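PDB 6Y1W: putative tryptophan halogenase from Xanthomonas campestris pv. campestris, which probably acts as a flavin-dependent halogenase, using reduced FAD to install a halogen on an aromatic substrate. Local coordinates for residues W97-T111 / F440-G453. Numbering follows the deposited sequence.
Sequences WRDVDRHYIHSFGHT and FAENSWIQVMLGQG. With BUD ((2S,3S)-butane-2,3-diol), chain H.
Gln-447 reaches from helix 442-451 to Ser-107, at the end of strand 102-107, and to Thr-111 in the loop beyond, using both ends of its amide. Its OE1 takes the backbone N-H of Ser-107 on an in-plane lone pair (2.7 Å), while NE2 donates within the amide plane to Ser-107 OG and to Thr-111 OG1, both at 3.2 Å. Thr-111 OG1 in turn donates to Asn-443 OD1, one helical turn earlier. His-106 has its CG anti to the backbone N (chi1 176°), which carries the imidazole along the helix to Ser-444: NE2 and OG share a hydrogen bond of 2.7 Å at the ring edge, and Val-448 CG2 covers one ring face. On its other nitrogen, ND1, His-106 hydrogen-bonds Glu-347, a predicted tryptophan-binding residue. The helix packs antiparallel to this strand, an outermost one of a seven-stranded mixed sheet in the halogenase fold. Beside its N-terminus, Ser-444 OG and the backbone N of Ala-441 hold O2 of a butanediol near Phe-108 and Phe-440. Further along, Gly-451 CA lies over the Tyr-104 ring, 3.8 Å from its centroid, a close CH-pi fit. Tyr-104 OH donates to Gln-452 OE1 (2.7 Å), which is also hydrogen-bonded to His-395. At the Schellman end, Gly-453 CA sits centrally over the Arg-98 guanidinium, whose NE pairs with Asp-400.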
loop_
_atom_site.group_PDB
_atom_site.type_symbol
_atom_site.label_atom_id
_atom_site.label_comp_id
_atom_site.label_asym_id
_atom_site.label_seq_id
_atom_site.Cartn_x
_atom_site.Cartn_y
_atom_site.Cartn_z
ATOM N N TRP A 97 -20.700 22.002 -6.989
ATOM C CA TRP A 97 -19.383 21.744 -7.568
ATOM C C TRP A 97 -19.502 21.186 -8.987
ATOM O O TRP A 97 -18.863 21.703 -9.919
ATOM C CB TRP A 97 -18.576 20.771 -6.665
ATOM C CG TRP A 97 -18.115 21.440 -5.398
ATOM C CD1 TRP A 97 -18.824 21.592 -4.233
ATOM C CD2 TRP A 97 -16.839 22.060 -5.168
ATOM N NE1 TRP A 97 -18.088 22.299 -3.319
ATOM C CE2 TRP A 97 -16.866 22.595 -3.856
ATOM C CE3 TRP A 97 -15.684 22.222 -5.943
ATOM C CZ2 TRP A 97 -15.796 23.284 -3.304
ATOM C CZ3 TRP A 97 -14.626 22.927 -5.403
ATOM C CH2 TRP A 97 -14.683 23.445 -4.088
ATOM N N ARG A 98 -20.287 20.116 -9.147
ATOM C CA ARG A 98 -20.489 19.551 -10.475
ATOM C C ARG A 98 -21.087 20.600 -11.407
ATOM O O ARG A 98 -20.602 20.813 -12.520
ATOM C CB ARG A 98 -21.395 18.324 -10.399
ATOM C CG ARG A 98 -21.447 17.609 -11.757
ATOM C CD ARG A 98 -22.797 17.145 -12.162
ATOM N NE ARG A 98 -22.732 16.612 -13.523
ATOM C CZ ARG A 98 -23.108 15.379 -13.839
ATOM N NH1 ARG A 98 -23.545 14.570 -12.889
ATOM N NH2 ARG A 98 -23.011 14.952 -15.097
ATOM N N ASP A 99 -22.131 21.284 -10.945
ATOM C CA ASP A 99 -22.690 22.433 -11.637
ATOM C C ASP A 99 -23.557 23.143 -10.611
ATOM O O ASP A 99 -23.823 22.603 -9.529
ATOM C CB ASP A 99 -23.519 22.003 -12.858
ATOM C CG ASP A 99 -23.617 23.089 -13.904
ATOM O OD1 ASP A 99 -23.272 24.272 -13.611
ATOM O OD2 ASP A 99 -24.038 22.723 -15.038
ATOM N N VAL A 100 -23.996 24.363 -10.946
ATOM C CA VAL A 100 -24.995 25.008 -10.108
ATOM C C VAL A 100 -26.179 24.081 -9.945
ATOM O O VAL A 100 -26.671 23.479 -10.911
ATOM C CB VAL A 100 -25.431 26.350 -10.718
ATOM C CG1 VAL A 100 -26.510 26.997 -9.855
ATOM C CG2 VAL A 100 -24.216 27.254 -10.844
ATOM N N ASP A 101 -26.627 23.963 -8.703
ATOM C CA ASP A 101 -27.765 23.173 -8.261
ATOM C C ASP A 101 -27.587 21.680 -8.468
ATOM O O ASP A 101 -28.564 20.951 -8.452
ATOM C CB ASP A 101 -29.071 23.630 -8.933
ATOM C CG ASP A 101 -29.460 25.026 -8.535
ATOM O OD1 ASP A 101 -29.242 25.425 -7.370
ATOM O OD2 ASP A 101 -29.964 25.727 -9.419
ATOM N N ARG A 102 -26.355 21.194 -8.652
ATOM C CA ARG A 102 -26.104 19.760 -8.714
ATOM C C ARG A 102 -25.157 19.401 -7.591
ATOM O O ARG A 102 -23.998 19.835 -7.600
ATOM C CB ARG A 102 -25.516 19.340 -10.058
ATOM C CG ARG A 102 -26.504 19.695 -11.185
ATOM C CD ARG A 102 -26.130 19.083 -12.496
ATOM N NE ARG A 102 -26.460 17.646 -12.549
ATOM C CZ ARG A 102 -26.341 16.923 -13.658
ATOM N NH1 ARG A 102 -25.909 17.507 -14.782
ATOM N NH2 ARG A 102 -26.643 15.628 -13.646
ATOM N N HIS A 103 -25.641 18.575 -6.673
ATOM C CA HIS A 103 -24.986 18.287 -5.401
ATOM C C HIS A 103 -24.722 16.798 -5.263
ATOM O O HIS A 103 -25.334 15.974 -5.933
ATOM C CB HIS A 103 -25.873 18.757 -4.237
ATOM C CG HIS A 103 -26.442 20.115 -4.449
ATOM N ND1 HIS A 103 -25.663 21.191 -4.830
ATOM C CD2 HIS A 103 -27.717 20.565 -4.408
ATOM C CE1 HIS A 103 -26.427 22.264 -4.944
ATOM N NE2 HIS A 103 -27.679 21.907 -4.706
ATOM N N TYR A 104 -23.793 16.449 -4.378
ATOM C CA TYR A 104 -23.572 15.044 -4.036
ATOM C C TYR A 104 -22.879 15.013 -2.681
ATOM O O TYR A 104 -22.496 16.054 -2.143
ATOM C CB TYR A 104 -22.714 14.306 -5.111
ATOM C CG TYR A 104 -21.240 14.733 -5.090
ATOM C CD1 TYR A 104 -20.806 15.922 -5.698
ATOM C CD2 TYR A 104 -20.295 13.966 -4.430
ATOM C CE1 TYR A 104 -19.492 16.323 -5.647
ATOM C CE2 TYR A 104 -18.984 14.366 -4.361
ATOM C CZ TYR A 104 -18.575 15.535 -4.970
ATOM O OH TYR A 104 -17.246 15.946 -4.901
ATOM N N ILE A 105 -22.713 13.803 -2.143
ATOM C CA ILE A 105 -22.015 13.602 -0.865
ATOM C C ILE A 105 -20.798 12.715 -1.090
ATOM O O ILE A 105 -20.885 11.670 -1.759
ATOM C CB ILE A 105 -22.948 12.972 0.195
ATOM C CG1 ILE A 105 -24.075 13.955 0.536
ATOM C CG2 ILE A 105 -22.180 12.596 1.485
ATOM C CD1 ILE A 105 -25.233 13.242 1.283
ATOM N N HIS A 106 -19.669 13.126 -0.490
ATOM C CA HIS A 106 -18.463 12.316 -0.398
ATOM C C HIS A 106 -18.424 11.801 1.032
ATOM O O HIS A 106 -18.083 12.550 1.952
ATOM C CB HIS A 106 -17.227 13.153 -0.703
ATOM C CG HIS A 106 -15.942 12.408 -0.530
ATOM N ND1 HIS A 106 -14.723 13.048 -0.458
ATOM C CD2 HIS A 106 -15.695 11.086 -0.375
ATOM C CE1 HIS A 106 -13.772 12.143 -0.284
ATOM N NE2 HIS A 106 -14.334 10.950 -0.214
ATOM N N SER A 107 -18.729 10.521 1.210
ATOM C CA SER A 107 -18.832 9.965 2.557
ATOM C C SER A 107 -17.636 9.081 2.842
ATOM O O SER A 107 -16.883 8.700 1.943
ATOM C CB SER A 107 -20.128 9.156 2.726
ATOM O OG SER A 107 -20.056 7.922 2.022
ATOM N N PHE A 108 -17.482 8.730 4.118
ATOM C CA PHE A 108 -16.607 7.631 4.486
ATOM C C PHE A 108 -17.266 6.312 4.112
ATOM O O PHE A 108 -18.354 6.270 3.523
ATOM C CB PHE A 108 -16.283 7.692 5.982
ATOM C CG PHE A 108 -15.717 9.020 6.422
ATOM C CD1 PHE A 108 -14.718 9.644 5.678
ATOM C CD2 PHE A 108 -16.196 9.641 7.574
ATOM C CE1 PHE A 108 -14.195 10.877 6.089
ATOM C CE2 PHE A 108 -15.693 10.878 7.976
ATOM C CZ PHE A 108 -14.694 11.485 7.258
ATOM N N GLY A 109 -16.602 5.207 4.408
ATOM C CA GLY A 109 -17.201 3.909 4.127
ATOM C C GLY A 109 -16.968 3.430 2.700
ATOM O O GLY A 109 -16.028 3.837 2.030
ATOM N N HIS A 110 -17.838 2.525 2.250
ATOM C CA HIS A 110 -17.687 1.914 0.937
ATOM C C HIS A 110 -19.078 1.804 0.347
ATOM O O HIS A 110 -20.045 1.555 1.066
ATOM C CB HIS A 110 -17.039 0.523 1.003
ATOM C CG HIS A 110 -16.569 0.010 -0.331
ATOM N ND1 HIS A 110 -15.413 0.462 -0.945
ATOM C CD2 HIS A 110 -17.113 -0.899 -1.180
ATOM C CE1 HIS A 110 -15.262 -0.149 -2.108
ATOM N NE2 HIS A 110 -16.282 -0.981 -2.274
ATOM N N THR A 111 -19.185 2.024 -0.935
ATOM C CA THR A 111 -20.502 1.957 -1.567
ATOM C C THR A 111 -20.687 0.557 -2.118
ATOM O O THR A 111 -19.859 0.094 -2.904
ATOM C CB THR A 111 -20.606 2.990 -2.678
ATOM O OG1 THR A 111 -20.334 4.269 -2.107
ATOM C CG2 THR A 111 -22.073 2.991 -3.275
ATOM N N PHE A 440 -6.636 8.754 0.021
ATOM C CA PHE A 440 -7.992 8.619 -0.491
ATOM C C PHE A 440 -8.212 7.211 -1.047
ATOM O O PHE A 440 -7.467 6.747 -1.918
ATOM C CB PHE A 440 -8.269 9.721 -1.514
ATOM C CG PHE A 440 -8.352 11.086 -0.859
ATOM C CD1 PHE A 440 -9.447 11.400 -0.069
ATOM C CD2 PHE A 440 -7.325 12.021 -0.988
ATOM C CE1 PHE A 440 -9.524 12.613 0.556
ATOM C CE2 PHE A 440 -7.388 13.242 -0.360
ATOM C CZ PHE A 440 -8.494 13.551 0.413
ATOM N N ALA A 441 -9.214 6.536 -0.506
ATOM C CA ALA A 441 -9.560 5.188 -0.888
ATOM C C ALA A 441 -10.257 5.171 -2.255
ATOM O O ALA A 441 -10.661 6.198 -2.799
ATOM C CB ALA A 441 -10.479 4.574 0.167
ATOM N N GLU A 442 -10.357 3.972 -2.827
ATOM C CA GLU A 442 -11.110 3.826 -4.072
ATOM C C GLU A 442 -12.506 4.433 -3.969
ATOM O O GLU A 442 -12.950 5.111 -4.903
ATOM C CB GLU A 442 -11.172 2.347 -4.469
ATOM C CG GLU A 442 -9.815 1.841 -4.948
ATOM C CD GLU A 442 -9.820 0.376 -5.345
ATOM O OE1 GLU A 442 -10.885 -0.253 -5.303
ATOM O OE2 GLU A 442 -8.739 -0.145 -5.700
ATOM N N ASN A 443 -13.211 4.226 -2.843
ATOM C CA ASN A 443 -14.557 4.784 -2.684
ATOM C C ASN A 443 -14.563 6.301 -2.887
ATOM O O ASN A 443 -15.542 6.866 -3.416
ATOM C CB ASN A 443 -15.109 4.458 -1.283
ATOM C CG ASN A 443 -16.535 4.998 -1.078
ATOM O OD1 ASN A 443 -17.456 4.503 -1.684
ATOM N ND2 ASN A 443 -16.694 5.998 -0.231
ATOM N N SER A 444 -13.516 6.973 -2.402
ATOM C CA SER A 444 -13.444 8.432 -2.484
ATOM C C SER A 444 -13.281 8.884 -3.925
ATOM O O SER A 444 -14.004 9.781 -4.384
ATOM C CB SER A 444 -12.265 8.946 -1.655
ATOM O OG SER A 444 -12.577 8.865 -0.271
ATOM N N TRP A 445 -12.329 8.273 -4.651
ATOM C CA TRP A 445 -12.147 8.586 -6.074
ATOM C C TRP A 445 -13.454 8.374 -6.846
ATOM O O TRP A 445 -13.831 9.203 -7.696
ATOM C CB TRP A 445 -11.046 7.693 -6.684
ATOM C CG TRP A 445 -9.662 8.088 -6.314
ATOM C CD1 TRP A 445 -8.847 7.456 -5.405
ATOM C CD2 TRP A 445 -8.893 9.180 -6.849
ATOM N NE1 TRP A 445 -7.638 8.088 -5.341
ATOM C CE2 TRP A 445 -7.637 9.159 -6.200
ATOM C CE3 TRP A 445 -9.152 10.173 -7.803
ATOM C CZ2 TRP A 445 -6.625 10.090 -6.482
ATOM C CZ3 TRP A 445 -8.153 11.112 -8.078
ATOM C CH2 TRP A 445 -6.899 11.060 -7.419
ATOM N N ILE A 446 -14.156 7.265 -6.564
ATOM C CA ILE A 446 -15.393 6.962 -7.283
ATOM C C ILE A 446 -16.475 7.972 -6.935
ATOM O O ILE A 446 -17.093 8.563 -7.818
ATOM C CB ILE A 446 -15.884 5.533 -6.977
ATOM C CG1 ILE A 446 -14.844 4.489 -7.366
ATOM C CG2 ILE A 446 -17.248 5.264 -7.639
ATOM C CD1 ILE A 446 -15.141 3.128 -6.732
ATOM N N GLN A 447 -16.712 8.205 -5.640
ATOM C CA GLN A 447 -17.794 9.123 -5.278
ATOM C C GLN A 447 -17.544 10.524 -5.830
ATOM O O GLN A 447 -18.472 11.186 -6.321
ATOM C CB GLN A 447 -17.985 9.182 -3.762
ATOM C CG GLN A 447 -18.594 7.918 -3.141
ATOM C CD GLN A 447 -18.957 8.185 -1.673
ATOM O OE1 GLN A 447 -18.569 9.180 -1.131
ATOM N NE2 GLN A 447 -19.703 7.278 -1.056
ATOM N N VAL A 448 -16.310 11.014 -5.734
ATOM C CA VAL A 448 -16.061 12.376 -6.190
ATOM C C VAL A 448 -16.076 12.461 -7.717
ATOM O O VAL A 448 -16.623 13.422 -8.279
ATOM C CB VAL A 448 -14.743 12.885 -5.591
ATOM C CG1 VAL A 448 -14.362 14.200 -6.186
ATOM C CG2 VAL A 448 -14.968 13.028 -4.062
ATOM N N MET A 449 -15.466 11.496 -8.420
ATOM C CA MET A 449 -15.498 11.615 -9.885
ATOM C C MET A 449 -16.909 11.417 -10.435
ATOM O O MET A 449 -17.342 12.185 -11.308
ATOM C CB MET A 449 -14.506 10.661 -10.545
ATOM C CG MET A 449 -13.099 11.172 -10.289
ATOM S SD MET A 449 -11.845 10.344 -11.324
ATOM C CE MET A 449 -11.727 8.772 -10.492
ATOM N N LEU A 450 -17.675 10.439 -9.920
ATOM C CA LEU A 450 -19.057 10.322 -10.388
ATOM C C LEU A 450 -19.856 11.557 -9.992
ATOM O O LEU A 450 -20.657 12.085 -10.794
ATOM C CB LEU A 450 -19.717 9.086 -9.780
ATOM C CG LEU A 450 -19.497 7.730 -10.408
ATOM C CD1 LEU A 450 -20.223 6.681 -9.546
ATOM C CD2 LEU A 450 -20.036 7.740 -11.845
ATOM N N GLY A 451 -19.675 12.011 -8.744
ATOM C CA GLY A 451 -20.439 13.154 -8.257
ATOM C C GLY A 451 -20.195 14.436 -9.021
ATOM O O GLY A 451 -21.102 15.270 -9.158
ATOM N N GLN A 452 -18.969 14.636 -9.506
ATOM C CA GLN A 452 -18.604 15.827 -10.241
ATOM C C GLN A 452 -18.660 15.618 -11.754
ATOM O O GLN A 452 -18.190 16.475 -12.505
ATOM C CB GLN A 452 -17.248 16.338 -9.782
ATOM C CG GLN A 452 -17.343 16.659 -8.268
ATOM C CD GLN A 452 -16.429 17.737 -7.733
ATOM O OE1 GLN A 452 -16.337 17.878 -6.512
ATOM N NE2 GLN A 452 -15.815 18.543 -8.605
ATOM N N GLY A 453 -19.285 14.539 -12.212
ATOM C CA GLY A 453 -19.729 14.463 -13.597
ATOM C C GLY A 453 -18.806 13.782 -14.568
ATOM O O GLY A 453 -18.971 13.967 -15.786
HETATM C C1 BUD H . -10.659 10.232 4.565
HETATM O O1 BUD H . -11.728 10.702 2.497
HETATM C C2 BUD H . -10.688 9.939 3.064
HETATM O O2 BUD H . -10.892 8.086 1.459
HETATM C C3 BUD H . -10.943 8.446 2.832
HETATM C C4 BUD H . -9.886 7.641 3.598
HETATM O O HOH W 1 -20.692 15.926 -16.896
HETATM O O HOH W 2 -23.613 14.826 -9.693
HETATM O O HOH W 3 -14.572 7.167 1.052
HETATM O O HOH W 4 -12.728 2.075 -0.958
#